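Local coordinates for myosin light chain 1 (Saccharomyces cerevisiae, PDB 1M45), which serves as a light chain for class II and class V myosins by binding their IQ motifs, and recruits IQG1 to the bud neck during cytokinesis, at residues Glu83-Ala88 against Lys140-Val145. Numbering follows the deposited sequence. Where two conformers were deposited one is given.
Sequences EDFVKA and KFIEDV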
loop_
_atom_site.group_PDB
_atom_site.type_symbol
_atom_site.label_atom_id
_atom_site.label_comp_id
_atom_site.label_asym_id
_atom_site.label_seq_id
_atom_site.Cartn_x
_atom_site.Cartn_y
_atom_site.Cartn_z
ATOM N N GLU A 83 7.914 -14.284 2.352
ATOM C CA GLU A 83 8.987 -14.852 1.565
ATOM C C GLU A 83 9.245 -14.104 0.250
ATOM O O GLU A 83 10.332 -14.201 -0.296
ATOM C CB GLU A 83 8.719 -16.338 1.294
ATOM C CG GLU A 83 7.550 -16.605 0.361
ATOM C CD GLU A 83 7.434 -18.072 0.050
ATOM O OE1 GLU A 83 6.959 -18.800 0.945
ATOM O OE2 GLU A 83 7.825 -18.477 -1.066
ATOM N N ASP A 84 8.245 -13.377 -0.252
ATOM C CA ASP A 84 8.394 -12.601 -1.483
ATOM C C ASP A 84 9.422 -11.483 -1.332
ATOM O O ASP A 84 9.962 -11.014 -2.331
ATOM C CB ASP A 84 7.064 -11.971 -1.874
ATOM C CG ASP A 84 6.058 -13.005 -2.370
ATOM O OD1 ASP A 84 6.484 -13.973 -3.070
ATOM O OD2 ASP A 84 4.841 -12.941 -2.102
ATOM N N PHE A 85 9.703 -11.065 -0.106
ATOM C CA PHE A 85 10.550 -9.860 0.090
ATOM C C PHE A 85 11.841 -10.050 0.865
ATOM O O PHE A 85 12.661 -9.127 0.929
ATOM C CB PHE A 85 9.721 -8.790 0.781
ATOM C CG PHE A 85 8.436 -8.517 0.086
ATOM C CD1 PHE A 85 7.225 -8.769 0.724
ATOM C CD2 PHE A 85 8.422 -8.082 -1.244
ATOM C CE1 PHE A 85 6.012 -8.552 0.061
ATOM C CE2 PHE A 85 7.211 -7.905 -1.899
ATOM C CZ PHE A 85 6.004 -8.123 -1.218
ATOM N N VAL A 86 12.009 -11.231 1.471
ATOM C CA VAL A 86 13.202 -11.507 2.258
ATOM C C VAL A 86 14.493 -11.404 1.467
ATOM O O VAL A 86 15.434 -10.765 1.922
ATOM C CB VAL A 86 13.098 -12.899 2.949
ATOM C CG1 VAL A 86 14.409 -13.311 3.630
ATOM C CG2 VAL A 86 11.981 -12.871 3.949
ATOM N N LYS A 87 14.539 -12.017 0.287
ATOM C CA LYS A 87 15.731 -11.934 -0.556
ATOM C C LYS A 87 16.117 -10.495 -0.899
ATOM O O LYS A 87 17.305 -10.147 -0.914
ATOM C CB LYS A 87 15.536 -12.760 -1.829
ATOM C CG LYS A 87 15.708 -14.246 -1.576
ATOM C CD LYS A 87 15.641 -15.047 -2.866
ATOM C CE LYS A 87 15.920 -16.522 -2.608
ATOM N NZ LYS A 87 14.902 -17.174 -1.713
ATOM N N ALA A 88 15.111 -9.654 -1.157
ATOM C CA ALA A 88 15.366 -8.232 -1.437
ATOM C C ALA A 88 16.036 -7.516 -0.254
ATOM O O ALA A 88 16.946 -6.679 -0.448
ATOM C CB ALA A 88 14.070 -7.485 -1.866
ATOM N N LYS A 140 9.871 -8.698 10.737
ATOM C CA LYS A 140 8.794 -8.128 11.533
ATOM C C LYS A 140 8.152 -6.957 10.798
ATOM O O LYS A 140 6.923 -6.796 10.801
ATOM C CB LYS A 140 9.303 -7.712 12.918
ATOM C CG LYS A 140 8.230 -7.070 13.757
ATOM C CD LYS A 140 8.762 -6.642 15.140
ATOM C CE LYS A 140 7.595 -6.352 16.101
ATOM N NZ LYS A 140 6.685 -5.247 15.631
ATOM N N PHE A 141 8.986 -6.155 10.146
ATOM C CA PHE A 141 8.500 -5.041 9.367
ATOM C C PHE A 141 7.587 -5.543 8.256
ATOM O O PHE A 141 6.478 -5.028 8.093
ATOM C CB PHE A 141 9.689 -4.251 8.804
ATOM C CG PHE A 141 9.311 -3.280 7.721
ATOM C CD1 PHE A 141 8.693 -2.074 8.045
ATOM C CD2 PHE A 141 9.599 -3.568 6.385
ATOM C CE1 PHE A 141 8.340 -1.159 7.015
ATOM C CE2 PHE A 141 9.246 -2.685 5.355
ATOM C CZ PHE A 141 8.616 -1.475 5.673
ATOM N N ILE A 142 8.054 -6.536 7.490
ATOM C CA ILE A 142 7.248 -7.090 6.399
ATOM C C ILE A 142 5.920 -7.614 6.933
ATOM O O ILE A 142 4.854 -7.399 6.317
ATOM C CB ILE A 142 8.000 -8.180 5.668
ATOM C CG1 ILE A 142 9.201 -7.559 4.931
ATOM C CG2 ILE A 142 7.096 -8.851 4.637
ATOM C CD1 ILE A 142 10.272 -8.629 4.541
ATOM N N GLU A 143 5.972 -8.312 8.069
ATOM C CA GLU A 143 4.725 -8.854 8.663
ATOM C C GLU A 143 3.719 -7.746 8.970
ATOM O O GLU A 143 2.518 -7.877 8.698
ATOM C CB GLU A 143 5.009 -9.661 9.921
ATOM C CG GLU A 143 5.817 -10.899 9.600
ATOM C CD GLU A 143 5.013 -11.949 8.868
ATOM O OE1 GLU A 143 3.779 -12.045 9.096
ATOM O OE2 GLU A 143 5.612 -12.672 8.058
ATOM N N ASP A 144 4.222 -6.642 9.506
ATOM C CA ASP A 144 3.341 -5.520 9.811
ATOM C C ASP A 144 2.720 -4.924 8.553
ATOM O O ASP A 144 1.520 -4.603 8.507
ATOM C CB ASP A 144 4.135 -4.446 10.573
ATOM C CG ASP A 144 4.381 -4.822 12.030
ATOM O OD1 ASP A 144 5.160 -4.092 12.703
ATOM O OD2 ASP A 144 3.904 -5.833 12.589
ATOM N N VAL A 145 3.528 -4.762 7.515
ATOM C CA VAL A 145 3.053 -4.134 6.294
ATOM C C VAL A 145 2.002 -5.018 5.627
ATOM O O VAL A 145 1.073 -4.497 5.026
ATOM C CB VAL A 145 4.239 -3.861 5.330
ATOM C CG1 VAL A 145 3.783 -3.529 3.881
ATOM C CG2 VAL A 145 5.113 -2.720 5.911
#
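Phe85 and Ile142 reach each other through similar first torsions. In Phe85, CG lies anti to the carbonyl carbon (chi1 -53°). In Ile142, CG1 does the same (chi1 -67°). The ethyl branch of Ile142 is extended, with chi2 at 162°. Its CD1 therefore ends against the root of the phenylalanine, 3.8 Å from Phe85 CB. The other branch meets the ring: Ile142 CG2 sits 3.9 Å from Phe85 CD1, at the ring edge and close to its plane. The two branches of Ile142 lie side by side along one flank of Phe85, and neither stacks on a face. One face of the ring is covered by Asp84 CB, 3.9 Å above the plane and over the centre. Val86 adds a looser contact, its backbone N being 4.4 Å from Ile142 CD1.

The contact joins the first and last helices of the C-terminal EF-hand pair, 83-90 and 138-146. Phe89 also packs on Ile142, and Leu146 on Phe85. The Phe85 ring meets an aromatic side chain of the bound IQ peptide. The side-chain contact is apolar, so it rests on van der Waals packing and the burial of Phe85 and Ile142. It helps join the two helices, while Phe85 links their packing to the peptide.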